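CD1-2 antigen (Gallus gallus, PDB 3DBX) probably presents lipid antigens at the cell surface as a CD1-family, MHC class I-like molecule, and is found here with palmitic acid bound. Local coordinates at residues 21-27 and 81-85; 12-18 and 30-36; 49-53 and 67-71; 183-187 and 245-249. All blocks are in the same frame, centred on the assembly; numbering follows the deposited sequence.

Interaction 1 (21-27 and 81-85); sequences LGNVSST and IRFMH. With NAG (2-acetamido-2-deoxy-beta-D-glucopyranose), chain C; PLM (palmitic acid), chain F.
His85 holds its ring out from helix 77-89 with CG beside the backbone N and opposite the carbonyl carbon (chi1 -84°), and Thr27 places OG1 in the equivalent position (chi1 -43°), which brings hydroxyl and imidazole together. Thr27 OG1 and His85 NE2 share a hydrogen bond of 3.1 Å, nearly straight at 163° and close to the ring plane; either could be the donor. The other ring nitrogen, ND1, is hydrogen-bonded to the hydroxyl of Tyr95, so both nitrogens are engaged and the rotation of the imidazole is fixed. Leu21 lies over one face, its CG 3.8 Å from the centroid of the His85 ring in a CH-pi contact, while Leu21 CD2 continues to Met84 CB at 4.0 Å. The loop belongs to the beta hairpin of strands 12-21 and 27-35 in the MHC-like platform, and a type I turn from Asn23 to Ser26 reverses the chain beside the helix. Carbonyl oxygens of this turn gather near the carbon between the ring nitrogens, Val24 O standing 3.5 Å from His85 CE1. Thr27 OG1 also touches Ile81 CG2 at 3.6 Å. Asn23 points away from the helix at its CB and carries an N-linked sugar on ND2. Palmitic acid lies against other residues of the same helix: its O1 sits over a face of the Arg82 guanidinium, 2.9 Å from Arg82 NH1, and its C7 is 3.6 Å from Phe83 CG.

Interaction 2 (12-18 and 30-36); sequences FFQLFYT and TGMALLA
Gln14 and Leu34 exchange a pair of backbone hydrogen bonds, Leu34 N to Gln14 O at 2.8 Å and Gln14 N to Leu34 O at 2.9 Å. Phe16 with Met32 and Thr18 with Thr30 repeat the pattern, making a regular antiparallel ladder in the hairpin of strands 12-21 and 27-35. At its open end one water links Phe12 O, Ala36 O and Gln14 NE2, while OE1 of that amide is held by His102. A second water joins the hydroxyls of Thr18 and Thr30, which lie side by side. Beyond the backbone, Leu15 CD2 presses on Ala33 CB at a tight 3.5 Å, and Phe13 CZ reaches the same methyl at 4.0 Å. Tyr17 lays one face of its ring over Gly31 CA, 4.2 Å above the plane. Leu34, its CG opposite the carbonyl carbon (chi1 -66°), brings CD1 to 3.6 Å from Phe16 CE2. The two faces of the ladder thus differ in chemistry: Phe13, Leu15, Ala33 and Leu35 make an apolar floor beneath the helices, with Leu15 close to palmitic acid, whereas Phe16, Thr18, Thr30 and Met32 offer a mixed surface to another protein chain, consistent with the beta2-microglobulin side of a CD1 platform.

Interaction 3 (49-53 and 67-71); sequences NLNIC and KKILS. With NAG (2-acetamido-2-deoxy-beta-D-glucopyranose), chain D.
Leu50 and Lys67 meet at one margin of the MHC-like platform, where the outermost strand 50-52 of the large antiparallel sheet is joined to helix 66-71, one of the helical segments that lie over that sheet. The strand and helix segments run roughly antiparallel, with their axes 10.6 Å apart, so long side chains must span the interval. Lys67 does this with a fully extended chain: CG leaves anti to the backbone N (chi1 -164°), and the remaining torsions stay near 180°. Its ammonium ends on the strand backbone, where Lys67 NZ donates to Leu50 O at 2.9 Å from a direction close to the C=O axis (161°). The aliphatic part of the lysine runs alongside the leucine, with Lys67 CE 3.9 Å from Leu50 CB. Ile52 brings its terminal methyl to the same ammonium, CD1 lying 3.4 Å from Lys67 NZ, which gives the charged end an apolar neighbour on that side. Deeper in, Leu50 and Leu70 cross at about a right angle, and Leu50 CD1 rests 3.8 Å from Leu70 CB. Leu70 also packs on Leu15 and Tyr17 of the sheet and comes close to the bound palmitic acid, so the apolar half of this contact merges with the lipid-holding interior. Asn51, next along the strand, turns the other way and carries an N-linked sugar that is also hydrogen-bonded to Asp44. Against the helix, Leu50 CD1 lies 3.7 Å from Ser71 OG, a hydroxyl that donates its hydrogen to Lys67 O one helical turn back.

Interaction 4 (183-187 and 245-249); sequences TDLER and ADLTY
Arg187 grips a single carbonyl of the 245-249 loop end-on with both terminal nitrogens, and this is the tight part of an otherwise slight contact. Arg187 NH2 donates to Leu247 O at 2.8 Å, in the carbonyl plane and on a lone pair. The second bond, from Arg187 NH1 to the same Leu247 O at 3.0 Å, is more bent, its nitrogen standing 44° above that plane. The oxygen itself lies almost in the guanidinium plane, so the arginine meets it with its edge. A chain extended through its first two torsions and bent at chi3 (51°) delivers the group there. Leu247 packs closely beside the bond, with its CG 3.2 Å from Arg187 NH2, and Tyr215 adds a cation-pi contact to the arginine.

Around this grip the packing is much looser. Asp184 OD1 only approaches Leu247 CD2, at 4.3 Å, and Thr248 CG2 lies 3.9 Å from Arg187 NH1 near the guanidinium plane. The exposed Asp246 takes no direct hold on the arginine: its OD2 is 6.1 Å from Arg187 NH1 and instead forms a salt bridge with a basic side chain of another protein chain, while its OD1 accepts from the Thr248 hydroxyl inside the loop. The contact thus ties the residues just after helix 182-185, at the exit from the MHC-like platform, to the loop between strands 236-243 and 249-257 of the immunoglobulin C1-set domain.

In the fold
Interactions 1, 2 and 3 all lie in the MHC-like platform, whereas interaction 4 bridges it to the immunoglobulin domain. Interaction 2 is one strand pair of the sheet, a backbone ladder with side-chain packing on both faces; interaction 3 is a buried strand-to-helix contact against that sheet, and the two touch where Leu15 CD1 meets Leu70 CD2 at 3.6 Å. Interaction 1 sits at the far end of the same hairpin as interaction 2, partly buried, and relies on an imidazole with both nitrogens engaged. Interactions 3 and 4 each turn a basic side chain onto a backbone carbonyl, by one nitrogen in the former and two in the latter, a surface contact about 36 Å from interaction 1, centre to centre.

Interaction 1 (21-27 and 81-85)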
# COMPACT_ATOMS: atom_id res chain seq x y z
N LEU A 21 -15.70 9.44 10.77
CA LEU A 21 -16.82 10.18 11.26
C LEU A 21 -16.54 10.56 12.72
O LEU A 21 -16.90 9.83 13.64
CB LEU A 21 -18.08 9.33 11.10
CG LEU A 21 -18.85 9.32 9.77
CD1 LEU A 21 -17.98 9.29 8.54
CD2 LEU A 21 -19.92 8.21 9.74
N GLY A 22 -15.88 11.70 12.89
CA GLY A 22 -15.48 12.25 14.20
C GLY A 22 -16.60 12.47 15.18
O GLY A 22 -16.71 11.74 16.16
N ASN A 23 -17.41 13.51 14.94
CA ASN A 23 -18.66 13.75 15.67
C ASN A 23 -19.80 13.94 14.66
O ASN A 23 -19.63 13.69 13.46
CB ASN A 23 -18.56 14.95 16.63
CG ASN A 23 -17.94 16.19 15.98
OD1 ASN A 23 -17.97 16.34 14.76
ND2 ASN A 23 -17.38 17.08 16.81
N VAL A 24 -20.96 14.38 15.13
CA VAL A 24 -22.10 14.56 14.24
C VAL A 24 -21.80 15.53 13.05
O VAL A 24 -22.12 15.23 11.90
CB VAL A 24 -23.38 14.90 15.04
CG1 VAL A 24 -23.24 16.23 15.76
CG2 VAL A 24 -24.61 14.87 14.14
N SER A 25 -21.13 16.64 13.35
CA SER A 25 -20.77 17.66 12.36
C SER A 25 -19.41 17.46 11.67
O SER A 25 -18.96 18.34 10.93
CB SER A 25 -20.83 19.06 13.00
OG SER A 25 -20.45 19.04 14.37
N SER A 26 -18.77 16.32 11.88
CA SER A 26 -17.42 16.13 11.36
C SER A 26 -17.19 14.85 10.54
O SER A 26 -17.41 13.73 11.01
CB SER A 26 -16.37 16.29 12.47
OG SER A 26 -15.04 16.26 11.95
N THR A 27 -16.74 15.04 9.30
CA THR A 27 -16.24 13.96 8.48
C THR A 27 -14.85 14.36 8.01
O THR A 27 -14.64 15.50 7.57
CB THR A 27 -17.11 13.68 7.23
OG1 THR A 27 -18.50 13.71 7.58
CG2 THR A 27 -16.78 12.32 6.64
N ILE A 81 -21.16 9.49 2.40
CA ILE A 81 -20.96 10.13 3.70
C ILE A 81 -22.27 10.20 4.48
O ILE A 81 -22.32 9.79 5.63
CB ILE A 81 -20.37 11.55 3.55
CG1 ILE A 81 -18.93 11.48 3.08
CG2 ILE A 81 -20.50 12.35 4.87
CD1 ILE A 81 -18.56 12.66 2.26
N ARG A 82 -23.33 10.70 3.85
CA ARG A 82 -24.63 10.77 4.50
C ARG A 82 -25.22 9.39 4.78
O ARG A 82 -25.83 9.19 5.82
CB ARG A 82 -25.60 11.65 3.72
CG ARG A 82 -26.85 12.02 4.52
CD ARG A 82 -27.58 13.25 3.96
NE ARG A 82 -27.57 13.25 2.50
CZ ARG A 82 -28.43 12.57 1.75
NH1 ARG A 82 -29.39 11.84 2.32
NH2 ARG A 82 -28.33 12.63 0.42
N PHE A 83 -25.03 8.44 3.87
CA PHE A 83 -25.45 7.07 4.13
C PHE A 83 -24.73 6.46 5.34
O PHE A 83 -25.34 5.70 6.09
CB PHE A 83 -25.20 6.19 2.91
CG PHE A 83 -25.68 4.77 3.08
CD1 PHE A 83 -27.05 4.48 3.08
CD2 PHE A 83 -24.77 3.73 3.26
CE1 PHE A 83 -27.50 3.18 3.24
CE2 PHE A 83 -25.21 2.42 3.43
CZ PHE A 83 -26.57 2.14 3.41
N MET A 84 -23.45 6.79 5.52
CA MET A 84 -22.69 6.26 6.66
C MET A 84 -23.09 6.91 7.99
O MET A 84 -23.28 6.21 8.99
CB MET A 84 -21.19 6.33 6.43
CG MET A 84 -20.67 5.46 5.25
SD MET A 84 -21.21 3.72 5.24
CE MET A 84 -20.52 3.18 3.68
N HIS A 85 -23.25 8.23 8.00
CA HIS A 85 -23.82 8.94 9.17
C HIS A 85 -25.19 8.40 9.56
O HIS A 85 -25.51 8.32 10.74
CB HIS A 85 -23.92 10.45 8.93
CG HIS A 85 -22.66 11.20 9.21
ND1 HIS A 85 -22.26 11.54 10.48
CD2 HIS A 85 -21.70 11.69 8.38
CE1 HIS A 85 -21.12 12.20 10.43
NE2 HIS A 85 -20.76 12.30 9.16
C1 NAG C . -16.64 18.12 16.12
C2 NAG C . -16.94 19.25 17.12
C3 NAG C . -16.13 20.48 16.72
C4 NAG C . -14.65 20.13 16.71
C5 NAG C . -14.38 19.00 15.71
C6 NAG C . -12.88 18.65 15.75
C7 NAG C . -19.11 19.31 18.29
C8 NAG C . -19.07 20.31 19.41
N2 NAG C . -18.36 19.56 17.21
O3 NAG C . -16.33 21.57 17.58
O4 NAG C . -13.91 21.30 16.43
O5 NAG C . -15.23 17.87 15.95
O6 NAG C . -12.60 17.28 15.59
O7 NAG C . -19.82 18.30 18.40
C1 PLM F . -29.01 8.19 1.83
O1 PLM F . -28.29 9.19 2.07
O2 PLM F . -29.76 7.77 2.74
C2 PLM F . -28.99 7.49 0.48
C3 PLM F . -27.67 7.75 -0.26
C4 PLM F . -27.55 6.91 -1.53
C5 PLM F . -26.84 5.58 -1.27
C6 PLM F . -25.31 5.67 -1.32
C7 PLM F . -24.65 4.71 -0.33
C8 PLM F . -24.04 3.51 -1.04
C9 PLM F . -22.73 3.09 -0.37
CA PLM F . -22.12 1.94 -1.16
CB PLM F . -20.60 2.03 -1.24
CC PLM F . -20.12 2.72 -2.51
CD PLM F . -19.76 1.72 -3.60
CE PLM F . -19.74 2.43 -4.94
CF PLM F . -18.48 2.12 -5.73
CG PLM F . -18.06 3.33 -6.57

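Interaction 2 (12-18 and 30-36)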
# COMPACT_ATOMS: atom_id res chain seq x y z
N PHE A 12 -5.97 -3.31 -13.79
CA PHE A 12 -6.60 -3.50 -12.49
C PHE A 12 -6.81 -2.13 -11.86
O PHE A 12 -5.85 -1.47 -11.39
CB PHE A 12 -5.74 -4.41 -11.59
CG PHE A 12 -6.42 -4.85 -10.27
CD1 PHE A 12 -7.79 -4.77 -10.09
CD2 PHE A 12 -5.65 -5.39 -9.24
CE1 PHE A 12 -8.39 -5.20 -8.88
CE2 PHE A 12 -6.24 -5.82 -8.06
CZ PHE A 12 -7.62 -5.72 -7.88
N PHE A 13 -8.06 -1.71 -11.85
CA PHE A 13 -8.49 -0.43 -11.29
C PHE A 13 -9.07 -0.63 -9.89
O PHE A 13 -9.95 -1.46 -9.71
CB PHE A 13 -9.55 0.18 -12.20
CG PHE A 13 -9.97 1.55 -11.78
CD1 PHE A 13 -9.07 2.62 -11.85
CD2 PHE A 13 -11.25 1.78 -11.31
CE1 PHE A 13 -9.46 3.91 -11.47
CE2 PHE A 13 -11.64 3.06 -10.91
CZ PHE A 13 -10.74 4.12 -11.01
N GLN A 14 -8.56 0.12 -8.91
CA GLN A 14 -9.00 0.02 -7.53
C GLN A 14 -9.27 1.38 -6.91
O GLN A 14 -8.60 2.35 -7.24
CB GLN A 14 -7.94 -0.68 -6.68
CG GLN A 14 -7.72 -2.14 -7.01
CD GLN A 14 -6.76 -2.79 -6.03
OE1 GLN A 14 -7.18 -3.33 -5.01
NE2 GLN A 14 -5.47 -2.73 -6.33
N LEU A 15 -10.23 1.41 -5.99
CA LEU A 15 -10.62 2.58 -5.25
C LEU A 15 -10.59 2.22 -3.76
O LEU A 15 -11.12 1.19 -3.34
CB LEU A 15 -12.04 2.99 -5.64
CG LEU A 15 -12.36 3.51 -7.03
CD1 LEU A 15 -13.89 3.56 -7.26
CD2 LEU A 15 -11.77 4.89 -7.25
N PHE A 16 -9.98 3.09 -2.97
CA PHE A 16 -9.87 2.93 -1.53
C PHE A 16 -10.41 4.21 -0.86
O PHE A 16 -9.86 5.27 -1.08
CB PHE A 16 -8.37 2.82 -1.17
CG PHE A 16 -7.70 1.60 -1.73
CD1 PHE A 16 -7.60 0.45 -0.97
CD2 PHE A 16 -7.18 1.61 -3.01
CE1 PHE A 16 -6.98 -0.70 -1.50
CE2 PHE A 16 -6.57 0.47 -3.55
CZ PHE A 16 -6.46 -0.67 -2.80
N TYR A 17 -11.43 4.12 -0.03
CA TYR A 17 -12.02 5.30 0.62
C TYR A 17 -12.12 5.07 2.11
O TYR A 17 -12.53 4.00 2.52
CB TYR A 17 -13.42 5.58 0.09
CG TYR A 17 -13.44 6.35 -1.20
CD1 TYR A 17 -13.65 7.71 -1.21
CD2 TYR A 17 -13.22 5.71 -2.41
CE1 TYR A 17 -13.66 8.44 -2.42
CE2 TYR A 17 -13.22 6.43 -3.63
CZ TYR A 17 -13.43 7.79 -3.61
OH TYR A 17 -13.45 8.50 -4.81
N THR A 18 -11.77 6.09 2.90
CA THR A 18 -11.87 6.09 4.37
C THR A 18 -12.71 7.30 4.80
O THR A 18 -12.43 8.46 4.41
CB THR A 18 -10.50 6.15 5.03
OG1 THR A 18 -9.72 5.02 4.60
CG2 THR A 18 -10.59 6.14 6.54
N THR A 30 -10.42 10.45 3.22
CA THR A 30 -9.30 10.16 2.33
C THR A 30 -9.80 9.20 1.28
O THR A 30 -10.74 8.43 1.52
CB THR A 30 -8.10 9.51 3.09
OG1 THR A 30 -8.53 8.28 3.69
CG2 THR A 30 -7.59 10.43 4.18
N GLY A 31 -9.20 9.25 0.10
CA GLY A 31 -9.53 8.28 -0.93
C GLY A 31 -8.53 8.34 -2.07
O GLY A 31 -7.95 9.40 -2.37
N MET A 32 -8.32 7.19 -2.67
CA MET A 32 -7.36 7.05 -3.78
C MET A 32 -7.90 6.14 -4.85
O MET A 32 -8.56 5.17 -4.53
CB MET A 32 -6.07 6.44 -3.28
CG MET A 32 -4.96 6.53 -4.31
SD MET A 32 -3.49 5.84 -3.62
CE MET A 32 -3.30 6.82 -2.15
N ALA A 33 -7.62 6.46 -6.11
CA ALA A 33 -7.86 5.55 -7.21
C ALA A 33 -6.52 5.13 -7.81
O ALA A 33 -5.66 5.98 -8.06
CB ALA A 33 -8.72 6.22 -8.28
N LEU A 34 -6.38 3.83 -8.10
CA LEU A 34 -5.12 3.25 -8.60
C LEU A 34 -5.37 2.45 -9.86
O LEU A 34 -6.37 1.77 -9.95
CB LEU A 34 -4.52 2.26 -7.56
CG LEU A 34 -4.00 2.70 -6.20
CD1 LEU A 34 -3.65 1.44 -5.44
CD2 LEU A 34 -2.73 3.46 -6.35
N LEU A 35 -4.46 2.55 -10.83
CA LEU A 35 -4.35 1.60 -11.91
C LEU A 35 -2.99 0.94 -11.71
O LEU A 35 -2.00 1.67 -11.65
CB LEU A 35 -4.46 2.28 -13.29
CG LEU A 35 -4.54 1.35 -14.52
CD1 LEU A 35 -5.81 0.55 -14.52
CD2 LEU A 35 -4.38 2.12 -15.85
N ALA A 36 -2.93 -0.39 -11.63
CA ALA A 36 -1.76 -1.11 -11.08
C ALA A 36 -1.37 -0.50 -9.72
O ALA A 36 -2.22 -0.41 -8.83
CB ALA A 36 -0.58 -1.11 -12.08
O HOH W 1 -4.64 -1.62 -8.86
O HOH W 2 -7.83 5.97 2.84

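Interaction 3 (49-53 and 67-71)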
# COMPACT_ATOMS: atom_id res chain seq x y z
N ASN A 49 -12.69 17.37 -3.67
CA ASN A 49 -12.57 17.21 -5.11
C ASN A 49 -11.51 16.13 -5.40
O ASN A 49 -10.65 15.85 -4.56
CB ASN A 49 -12.30 18.56 -5.79
CG ASN A 49 -13.45 19.58 -5.59
OD1 ASN A 49 -14.62 19.30 -5.89
ND2 ASN A 49 -13.11 20.77 -5.09
N LEU A 50 -11.61 15.51 -6.58
CA LEU A 50 -10.65 14.50 -7.00
C LEU A 50 -9.47 15.17 -7.69
O LEU A 50 -9.61 15.69 -8.80
CB LEU A 50 -11.32 13.47 -7.91
CG LEU A 50 -12.04 12.40 -7.08
CD1 LEU A 50 -13.24 11.82 -7.78
CD2 LEU A 50 -11.09 11.30 -6.65
N ASN A 51 -8.32 15.20 -7.01
CA ASN A 51 -7.06 15.63 -7.61
C ASN A 51 -6.62 14.57 -8.61
O ASN A 51 -6.68 13.38 -8.32
CB ASN A 51 -5.97 15.83 -6.55
CG ASN A 51 -6.02 17.19 -5.88
OD1 ASN A 51 -7.08 17.82 -5.79
ND2 ASN A 51 -4.83 17.65 -5.38
N ILE A 52 -6.21 14.99 -9.80
CA ILE A 52 -5.57 14.11 -10.78
C ILE A 52 -4.03 14.14 -10.64
O ILE A 52 -3.42 15.21 -10.66
CB ILE A 52 -6.01 14.48 -12.19
CG1 ILE A 52 -7.37 13.85 -12.47
CG2 ILE A 52 -5.03 13.98 -13.21
CD1 ILE A 52 -8.40 14.83 -12.94
N CYS A 53 -3.43 12.95 -10.53
CA CYS A 53 -2.04 12.79 -10.09
C CYS A 53 -1.03 12.75 -11.22
O CYS A 53 0.17 12.91 -10.98
CB CYS A 53 -1.88 11.52 -9.28
SG CYS A 53 -2.95 11.34 -7.84
N LYS A 67 -15.26 10.83 -12.68
CA LYS A 67 -15.08 11.85 -11.66
C LYS A 67 -16.44 12.36 -11.17
O LYS A 67 -16.57 12.76 -10.02
CB LYS A 67 -14.21 12.97 -12.23
CG LYS A 67 -13.61 13.92 -11.20
CD LYS A 67 -12.59 14.85 -11.86
CE LYS A 67 -12.11 15.91 -10.88
NZ LYS A 67 -10.84 16.57 -11.33
N LYS A 68 -17.45 12.33 -12.04
CA LYS A 68 -18.83 12.68 -11.65
C LYS A 68 -19.51 11.54 -10.87
O LYS A 68 -20.23 11.80 -9.89
CB LYS A 68 -19.66 13.09 -12.86
N ILE A 69 -19.28 10.30 -11.30
CA ILE A 69 -19.78 9.08 -10.65
C ILE A 69 -19.32 9.00 -9.19
O ILE A 69 -20.11 8.68 -8.29
CB ILE A 69 -19.27 7.81 -11.40
CG1 ILE A 69 -20.09 7.55 -12.66
CG2 ILE A 69 -19.25 6.57 -10.48
CD1 ILE A 69 -19.45 6.56 -13.63
N LEU A 70 -18.04 9.29 -8.98
CA LEU A 70 -17.41 9.12 -7.69
C LEU A 70 -17.81 10.19 -6.68
O LEU A 70 -17.77 9.95 -5.46
CB LEU A 70 -15.88 9.08 -7.87
CG LEU A 70 -15.31 7.91 -8.69
CD1 LEU A 70 -13.78 7.99 -8.88
CD2 LEU A 70 -15.69 6.57 -8.09
N SER A 71 -18.23 11.34 -7.18
CA SER A 71 -18.50 12.52 -6.35
C SER A 71 -19.98 12.85 -6.17
O SER A 71 -20.45 12.99 -5.04
CB SER A 71 -17.79 13.72 -6.95
OG SER A 71 -16.58 13.31 -7.58
C1 NAG D . -4.77 18.80 -4.47
C2 NAG D . -3.74 18.55 -3.34
C3 NAG D . -3.48 19.81 -2.50
C4 NAG D . -3.09 21.00 -3.39
C5 NAG D . -4.11 21.18 -4.52
C6 NAG D . -3.58 22.15 -5.57
C7 NAG D . -4.00 16.16 -2.66
C8 NAG D . -4.01 15.28 -1.44
N2 NAG D . -4.12 17.48 -2.42
O3 NAG D . -2.49 19.55 -1.52
O4 NAG D . -2.94 22.19 -2.62
O5 NAG D . -4.41 19.96 -5.21
O6 NAG D . -4.64 22.76 -6.28
O7 NAG D . -3.88 15.66 -3.78

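Interaction 4 (183-187 and 245-249)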
# COMPACT_ATOMS: atom_id res chain seq x y z
N THR A 183 3.85 5.53 -20.06
CA THR A 183 5.03 6.16 -19.46
C THR A 183 5.26 5.74 -17.99
O THR A 183 6.39 5.60 -17.54
CB THR A 183 5.01 7.70 -19.66
OG1 THR A 183 6.26 8.25 -19.25
CG2 THR A 183 3.90 8.36 -18.87
N ASP A 184 4.16 5.52 -17.27
CA ASP A 184 4.18 4.96 -15.91
C ASP A 184 3.90 3.45 -15.86
O ASP A 184 4.58 2.68 -15.15
CB ASP A 184 3.16 5.71 -15.06
CG ASP A 184 3.79 6.85 -14.30
OD1 ASP A 184 4.63 6.55 -13.41
OD2 ASP A 184 3.46 8.00 -14.58
N LEU A 185 2.88 3.01 -16.60
CA LEU A 185 2.49 1.59 -16.60
C LEU A 185 3.49 0.63 -17.26
O LEU A 185 3.55 -0.55 -16.88
CB LEU A 185 1.10 1.42 -17.20
CG LEU A 185 0.01 2.33 -16.61
CD1 LEU A 185 -1.22 2.37 -17.50
CD2 LEU A 185 -0.35 1.88 -15.19
N GLU A 186 4.27 1.10 -18.26
CA GLU A 186 5.31 0.22 -18.83
C GLU A 186 6.77 0.58 -18.48
O GLU A 186 7.68 0.13 -19.16
CB GLU A 186 5.14 0.05 -20.35
CG GLU A 186 3.82 -0.58 -20.75
CD GLU A 186 3.62 -0.66 -22.25
OE1 GLU A 186 4.58 -0.40 -23.04
OE2 GLU A 186 2.48 -1.00 -22.64
N ARG A 187 6.97 1.38 -17.44
CA ARG A 187 8.29 1.75 -16.98
C ARG A 187 8.90 0.47 -16.40
O ARG A 187 8.18 -0.35 -15.81
CB ARG A 187 8.20 2.86 -15.90
CG ARG A 187 9.56 3.27 -15.28
CD ARG A 187 9.43 4.46 -14.28
NE ARG A 187 8.38 4.18 -13.29
CZ ARG A 187 8.57 3.91 -12.00
NH1 ARG A 187 9.78 3.95 -11.46
NH2 ARG A 187 7.52 3.67 -11.24
N ALA A 245 9.80 6.62 -2.26
CA ALA A 245 8.97 7.74 -2.69
C ALA A 245 8.85 7.88 -4.21
O ALA A 245 7.89 8.49 -4.72
CB ALA A 245 9.48 9.06 -2.09
N ASP A 246 9.78 7.29 -4.95
CA ASP A 246 9.84 7.48 -6.42
C ASP A 246 9.16 6.37 -7.21
O ASP A 246 9.51 6.12 -8.36
CB ASP A 246 11.31 7.66 -6.87
CG ASP A 246 12.19 6.43 -6.62
OD1 ASP A 246 11.79 5.46 -5.91
OD2 ASP A 246 13.32 6.40 -7.16
N LEU A 247 8.21 5.69 -6.59
CA LEU A 247 7.59 4.49 -7.16
C LEU A 247 8.65 3.49 -7.63
O LEU A 247 8.62 3.07 -8.78
CB LEU A 247 6.63 4.84 -8.32
CG LEU A 247 5.55 3.82 -8.68
CD1 LEU A 247 4.82 3.32 -7.43
CD2 LEU A 247 4.54 4.41 -9.64
N THR A 248 9.60 3.15 -6.76
CA THR A 248 10.42 1.94 -6.91
C THR A 248 10.28 1.14 -5.59
O THR A 248 9.64 1.60 -4.65
CB THR A 248 11.88 2.22 -7.18
OG1 THR A 248 12.40 3.00 -6.12
CG2 THR A 248 12.12 2.94 -8.53
N TYR A 249 10.86 -0.05 -5.51
CA TYR A 249 10.66 -0.89 -4.32
C TYR A 249 12.00 -1.44 -3.82
O TYR A 249 12.98 -1.35 -4.52
CB TYR A 249 9.70 -2.05 -4.64
CG TYR A 249 8.29 -1.59 -4.98
CD1 TYR A 249 7.35 -1.39 -3.96
CD2 TYR A 249 7.91 -1.35 -6.30
CE1 TYR A 249 6.07 -0.98 -4.26
CE2 TYR A 249 6.61 -0.92 -6.62
CZ TYR A 249 5.71 -0.73 -5.59
OH TYR A 249 4.43 -0.34 -5.84